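Long-range contacts in beta-galactosidase (Trichoderma reesei, PDB 3OG2), which probably hydrolyses terminal non-reducing beta-D-galactose residues in beta-D-galactosides, as a member of glycoside hydrolase family 35: residues 470-475 and 482-487; 459-464 and 474-479. All coordinates share one frame; numbering follows the deposited sequence.

Contact 1 (470-475 and 482-487)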
loop_
_atom_site.group_PDB
_atom_site.type_symbol
_atom_site.label_atom_id
_atom_site.label_comp_id
_atom_site.label_asym_id
_atom_site.label_seq_id
_atom_site.Cartn_x
_atom_site.Cartn_y
_atom_site.Cartn_z
ATOM N N GLU A 470 9.998 -26.898 7.207
ATOM C CA GLU A 470 8.922 -25.992 7.556
ATOM C C GLU A 470 7.595 -26.491 7.036
ATOM O O GLU A 470 7.509 -27.197 6.032
ATOM C CB GLU A 470 9.298 -24.596 6.999
ATOM C CG GLU A 470 10.520 -24.075 7.802
ATOM C CD GLU A 470 10.877 -22.643 7.494
ATOM O OE1 GLU A 470 11.489 -22.387 6.411
ATOM O OE2 GLU A 470 10.535 -21.789 8.360
ATOM N N ILE A 471 6.547 -26.148 7.761
ATOM C CA ILE A 471 5.205 -26.571 7.404
ATOM C C ILE A 471 4.571 -25.505 6.532
ATOM O O ILE A 471 4.567 -24.322 6.895
ATOM C CB ILE A 471 4.377 -26.748 8.682
ATOM C CG1 ILE A 471 4.868 -27.938 9.489
ATOM C CG2 ILE A 471 2.884 -26.937 8.382
ATOM C CD1 ILE A 471 5.413 -27.684 10.816
ATOM N N PHE A 472 4.081 -25.902 5.384
ATOM C CA PHE A 472 3.288 -25.020 4.515
ATOM C C PHE A 472 1.818 -25.081 4.934
ATOM O O PHE A 472 1.183 -24.065 5.205
ATOM C CB PHE A 472 3.500 -25.400 3.032
ATOM C CG PHE A 472 2.532 -24.614 2.175
ATOM C CD1 PHE A 472 2.729 -23.237 1.980
ATOM C CD2 PHE A 472 1.445 -25.225 1.577
ATOM C CE1 PHE A 472 1.838 -22.520 1.198
ATOM C CE2 PHE A 472 0.550 -24.492 0.796
ATOM C CZ PHE A 472 0.753 -23.137 0.585
ATOM N N THR A 473 1.251 -26.282 5.003
ATOM C CA THR A 473 -0.131 -26.444 5.442
ATOM C C THR A 473 -0.352 -27.876 5.857
ATOM O O THR A 473 0.499 -28.766 5.572
ATOM C CB THR A 473 -1.132 -26.038 4.335
ATOM O OG1 THR A 473 -2.418 -25.819 4.932
ATOM C CG2 THR A 473 -1.294 -27.126 3.267
ATOM N N TRP A 474 -1.482 -28.121 6.494
ATOM C CA TRP A 474 -1.916 -29.519 6.673
ATOM C C TRP A 474 -3.430 -29.454 6.820
ATOM O O TRP A 474 -3.952 -28.404 7.213
ATOM C CB TRP A 474 -1.266 -30.203 7.878
ATOM C CG TRP A 474 -1.645 -29.579 9.185
ATOM C CD1 TRP A 474 -0.953 -28.585 9.824
ATOM C CD2 TRP A 474 -2.779 -29.878 10.001
ATOM N NE1 TRP A 474 -1.591 -28.242 10.991
ATOM C CE2 TRP A 474 -2.711 -29.015 11.124
ATOM C CE3 TRP A 474 -3.842 -30.788 9.858
ATOM C CZ2 TRP A 474 -3.685 -29.067 12.104
ATOM C CZ3 TRP A 474 -4.823 -30.837 10.850
ATOM C CH2 TRP A 474 -4.718 -29.960 11.964
ATOM N N ASN A 475 -4.120 -30.555 6.500
ATOM C CA ASN A 475 -5.535 -30.616 6.792
ATOM C C ASN A 475 -5.942 -32.078 6.891
ATOM O O ASN A 475 -5.330 -32.972 6.320
ATOM C CB ASN A 475 -6.382 -29.889 5.702
ATOM C CG ASN A 475 -7.641 -29.343 6.358
ATOM O OD1 ASN A 475 -8.095 -29.782 7.471
ATOM N ND2 ASN A 475 -8.222 -28.323 5.806
ATOM N N VAL A 482 -3.370 -34.663 5.157
ATOM C CA VAL A 482 -2.278 -34.251 4.290
ATOM C C VAL A 482 -1.419 -33.256 5.017
ATOM O O VAL A 482 -1.962 -32.338 5.676
ATOM C CB VAL A 482 -2.873 -33.619 3.021
ATOM C CG1 VAL A 482 -1.792 -32.873 2.262
ATOM C CG2 VAL A 482 -3.492 -34.704 2.172
ATOM N N LEU A 483 -0.105 -33.390 4.924
ATOM C CA LEU A 483 0.865 -32.465 5.493
ATOM C C LEU A 483 1.835 -32.074 4.362
ATOM O O LEU A 483 2.293 -32.975 3.651
ATOM C CB LEU A 483 1.635 -33.172 6.613
ATOM C CG LEU A 483 2.830 -32.428 7.188
ATOM C CD1 LEU A 483 2.418 -31.122 7.878
ATOM C CD2 LEU A 483 3.566 -33.335 8.192
ATOM N N VAL A 484 2.091 -30.801 4.167
ATOM C CA VAL A 484 3.026 -30.318 3.146
ATOM C C VAL A 484 4.176 -29.651 3.875
ATOM O O VAL A 484 3.948 -28.671 4.628
ATOM C CB VAL A 484 2.360 -29.322 2.183
ATOM C CG1 VAL A 484 3.379 -28.886 1.114
ATOM C CG2 VAL A 484 1.106 -29.952 1.568
ATOM N N LEU A 485 5.372 -30.184 3.660
ATOM C CA LEU A 485 6.601 -29.706 4.293
ATOM C C LEU A 485 7.560 -29.197 3.204
ATOM O O LEU A 485 7.533 -29.749 2.067
ATOM C CB LEU A 485 7.342 -30.866 4.996
ATOM C CG LEU A 485 6.569 -31.541 6.129
ATOM C CD1 LEU A 485 7.395 -32.681 6.714
ATOM C CD2 LEU A 485 6.245 -30.511 7.211
ATOM N N TYR A 486 8.372 -28.208 3.531
ATOM C CA TYR A 486 9.314 -27.754 2.518
ATOM C C TYR A 486 10.651 -27.358 3.124
ATOM O O TYR A 486 10.790 -26.992 4.294
ATOM C CB TYR A 486 8.759 -26.574 1.661
ATOM C CG TYR A 486 8.593 -25.292 2.489
ATOM C CD1 TYR A 486 7.432 -25.101 3.238
ATOM C CD2 TYR A 486 9.568 -24.308 2.545
ATOM C CE1 TYR A 486 7.271 -23.942 3.998
ATOM C CE2 TYR A 486 9.430 -23.165 3.303
ATOM C CZ TYR A 486 8.254 -22.989 4.038
ATOM O OH TYR A 486 8.108 -21.833 4.809
ATOM N N GLY A 487 11.683 -27.438 2.251
ATOM C CA GLY A 487 13.015 -26.897 2.565
ATOM C C GLY A 487 13.557 -26.165 1.354
ATOM O O GLY A 487 13.133 -26.409 0.225
HETATM O O HOH W 1 12.560 -24.506 5.042
HETATM O O HOH W 2 6.194 -21.981 6.570
#
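Glu-470 and Tyr-486 pair through their backbones at one end of two antiparallel strands: Glu-470 N gives its hydrogen to Tyr-486 O at 3.0 Å, and Tyr-486 N returns a bond to Glu-470 O at 2.8 Å. Tyr-486 O takes a second hydrogen from a water that also donates to Glu-470 OE1, while OE2 of the same carboxylate goes elsewhere, to a salt bridge with Lys-309 and the backbone N of Ile-452. The Tyr-486 ring rises between its own backbone N and carbonyl carbon (chi1 67°) and is laid across the strand toward Glu-470, whose CB sits over one ring face, 3.9 Å from the centroid of the Tyr-486 ring. The Tyr-486 hydroxyl donates to another water, 2.6 Å from Tyr-486 OH, and Ile-471 O, turned away from the partner strand, takes its hydrogen from that water. A beta bulge interrupts this hairpin of strands 470-476 and 481-487: the register shifts by one between Ile-471 and Thr-473, so that Val-484 O receives Phe-472 N, but Val-484 N binds Thr-473 O, at 2.9 Å and nearly straight (169°). Beyond the bulge the regular alternation resumes, with Asn-475 and Val-482 exchanging two backbone bonds. Val-482 O also has Trp-474 CA close by, at 3.0 Å. On the sheet face carrying Ile-471, Leu-485, Leu-483 and Trp-474, contacts are apolar, Ile-471 CG1 meeting Leu-485 CD2 at 3.7 Å as the two side chains run alongside each other. Asn-475 ND2 is satisfied by Ser-581 OG and Pro-579 O.

Contact 2 (459-464 and 474-479)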
loop_
_atom_site.group_PDB
_atom_site.type_symbol
_atom_site.label_atom_id
_atom_site.label_comp_id
_atom_site.label_asym_id
_atom_site.label_seq_id
_atom_site.Cartn_x
_atom_site.Cartn_y
_atom_site.Cartn_z
ATOM N N VAL A 459 -0.900 -32.511 13.951
ATOM C CA VAL A 459 -1.369 -32.582 12.590
ATOM C C VAL A 459 -2.657 -33.388 12.599
ATOM O O VAL A 459 -2.747 -34.583 12.257
ATOM C CB VAL A 459 -0.324 -33.185 11.650
ATOM C CG1 VAL A 459 -0.799 -33.148 10.185
ATOM C CG2 VAL A 459 1.020 -32.445 11.775
ATOM N N GLY A 460 -3.745 -32.799 13.078
ATOM C CA GLY A 460 -5.003 -33.553 13.210
ATOM C C GLY A 460 -4.847 -34.609 14.292
ATOM O O GLY A 460 -4.464 -34.373 15.443
ATOM N N LYS A 461 -5.152 -35.835 13.897
ATOM C CA LYS A 461 -4.964 -36.937 14.837
ATOM C C LYS A 461 -3.512 -37.356 14.934
ATOM O O LYS A 461 -3.291 -38.185 15.825
ATOM C CB LYS A 461 -5.886 -38.089 14.382
ATOM C CG LYS A 461 -7.314 -37.638 14.697
ATOM C CD LYS A 461 -8.414 -38.633 14.515
ATOM C CE LYS A 461 -9.783 -37.949 14.551
ATOM N NZ LYS A 461 -10.088 -37.404 15.914
ATOM N N PHE A 462 -2.615 -36.870 14.134
ATOM C CA PHE A 462 -1.241 -37.316 14.107
ATOM C C PHE A 462 -0.426 -36.278 14.842
ATOM O O PHE A 462 -0.894 -35.137 15.036
ATOM C CB PHE A 462 -0.742 -37.419 12.665
ATOM C CG PHE A 462 -1.526 -38.452 11.887
ATOM C CD1 PHE A 462 -2.654 -38.118 11.165
ATOM C CD2 PHE A 462 -1.129 -39.792 11.926
ATOM C CE1 PHE A 462 -3.371 -39.096 10.458
ATOM C CE2 PHE A 462 -1.808 -40.805 11.248
ATOM C CZ PHE A 462 -2.960 -40.425 10.525
ATOM N N THR A 463 0.794 -36.697 15.233
ATOM C CA THR A 463 1.676 -35.689 15.842
ATOM C C THR A 463 3.068 -35.779 15.269
ATOM O O THR A 463 3.587 -36.909 15.160
ATOM C CB THR A 463 1.798 -35.875 17.361
ATOM O OG1 THR A 463 0.480 -35.888 17.930
ATOM C CG2 THR A 463 2.604 -34.723 17.981
ATOM N N LEU A 464 3.593 -34.621 14.879
ATOM C CA LEU A 464 5.013 -34.588 14.542
ATOM C C LEU A 464 5.806 -34.479 15.823
ATOM O O LEU A 464 5.725 -33.433 16.484
ATOM C CB LEU A 464 5.446 -33.372 13.715
ATOM C CG LEU A 464 4.791 -33.301 12.344
ATOM C CD1 LEU A 464 5.112 -31.992 11.630
ATOM C CD2 LEU A 464 5.291 -34.437 11.483
ATOM N N TRP A 474 -1.482 -28.121 6.494
ATOM C CA TRP A 474 -1.916 -29.519 6.673
ATOM C C TRP A 474 -3.430 -29.454 6.820
ATOM O O TRP A 474 -3.952 -28.404 7.213
ATOM C CB TRP A 474 -1.266 -30.203 7.878
ATOM C CG TRP A 474 -1.645 -29.579 9.185
ATOM C CD1 TRP A 474 -0.953 -28.585 9.824
ATOM C CD2 TRP A 474 -2.779 -29.878 10.001
ATOM N NE1 TRP A 474 -1.591 -28.242 10.991
ATOM C CE2 TRP A 474 -2.711 -29.015 11.124
ATOM C CE3 TRP A 474 -3.842 -30.788 9.858
ATOM C CZ2 TRP A 474 -3.685 -29.067 12.104
ATOM C CZ3 TRP A 474 -4.823 -30.837 10.850
ATOM C CH2 TRP A 474 -4.718 -29.960 11.964
ATOM N N ASN A 475 -4.120 -30.555 6.500
ATOM C CA ASN A 475 -5.535 -30.616 6.792
ATOM C C ASN A 475 -5.942 -32.078 6.891
ATOM O O ASN A 475 -5.330 -32.972 6.320
ATOM C CB ASN A 475 -6.382 -29.889 5.702
ATOM C CG ASN A 475 -7.641 -29.343 6.358
ATOM O OD1 ASN A 475 -8.095 -29.782 7.471
ATOM N ND2 ASN A 475 -8.222 -28.323 5.806
ATOM N N GLU A 476 -6.996 -32.295 7.660
ATOM C CA GLU A 476 -7.670 -33.584 7.814
ATOM C C GLU A 476 -8.823 -33.608 6.814
ATOM O O GLU A 476 -9.794 -32.888 6.999
ATOM C CB GLU A 476 -8.149 -33.727 9.258
ATOM C CG GLU A 476 -8.849 -35.095 9.394
ATOM C CD GLU A 476 -9.159 -35.518 10.800
ATOM O OE1 GLU A 476 -8.548 -34.976 11.744
ATOM O OE2 GLU A 476 -10.005 -36.422 10.910
ATOM N N PHE A 477 -8.769 -34.407 5.764
ATOM C CA PHE A 477 -9.799 -34.606 4.773
ATOM C C PHE A 477 -10.559 -35.872 5.139
ATOM O O PHE A 477 -10.258 -36.578 6.100
ATOM C CB PHE A 477 -9.183 -34.716 3.382
ATOM C CG PHE A 477 -8.429 -33.462 2.999
ATOM C CD1 PHE A 477 -9.116 -32.298 2.782
ATOM C CD2 PHE A 477 -7.041 -33.436 2.866
ATOM C CE1 PHE A 477 -8.435 -31.138 2.460
ATOM C CE2 PHE A 477 -6.373 -32.288 2.499
ATOM C CZ PHE A 477 -7.067 -31.115 2.254
ATOM N N ALA A 478 -11.593 -36.176 4.372
ATOM C CA ALA A 478 -12.437 -37.270 4.891
ATOM C C ALA A 478 -11.719 -38.614 4.874
ATOM O O ALA A 478 -12.048 -39.516 5.646
ATOM C CB ALA A 478 -13.728 -37.276 4.106
ATOM N N GLU A 479 -10.709 -38.831 4.045
ATOM C CA GLU A 479 -10.126 -40.160 3.866
ATOM C C GLU A 479 -8.635 -40.181 4.169
ATOM O O GLU A 479 -7.969 -41.213 4.287
ATOM C CB GLU A 479 -10.462 -40.578 2.433
ATOM C CG GLU A 479 -9.882 -39.763 1.319
ATOM C CD GLU A 479 -10.389 -38.366 1.066
ATOM O OE1 GLU A 479 -10.451 -37.500 1.957
ATOM O OE2 GLU A 479 -10.755 -38.049 -0.097
HETATM O O HOH W 3 -6.036 -36.339 11.371
#
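Val-459 lays its backbone over the indole of Trp-474. Its CA stands 3.9 Å from the centroid of the six-membered ring and only 7° off the ring normal, a CH-pi contact above the centre of that ring. The following peptide continues across the same face, with Gly-460 N 3.2 Å from Trp-474 CZ3. Nearer the base of the indole, Val-459 CG1, anti to the backbone N (chi1 -175°), reaches Trp-474 CB at 3.8 Å. No direct hydrogen bond joins the segments. A water links them instead, accepting from Lys-461 N at 2.7 Å and donating weakly to Glu-476 OE1. The extended Glu-476 side chain and that of Lys-461 cross at a slant, Lys-461 CE 4.0 Å from Glu-476 OE2; the charged groups stay apart, with Lys-461 NZ 5.1 Å from Glu-476 OE1. Further out, Val-371 O accepts from Trp-474 NE1 and so helps position the indole, while Val-459 and Phe-462 exchange backbone hydrogen bonds in both directions, closing the turn whose first residues lie over the ring. With Gly-460 at a positive phi (68°) that favours glycine, in the first inner position, Val-459 to Phe-462 form a type II' beta turn, as is common in two-residue hairpins, here closing strands 450-459 and 462-467.

How the contacts relate
Contact 1 is mostly buried and contact 2 lies at the surface, with centres 11 Å apart, both within beta-galactosidase domain 2. Both use strand 470-476 and share Trp-474 and Asn-475. The first pairs that strand with its neighbour within one sheet, so backbone hydrogen bonds dominate; the second joins it to a turn of the eight-stranded antiparallel sheet, where ring-face packing and a single water take over and direct hydrogen bonds are absent. Trp-474 serves both, its CB packing on Leu-483 and its indole meeting the turn. The contacts also touch directly, Leu-483 against Leu-464 and Val-482 against Phe-477.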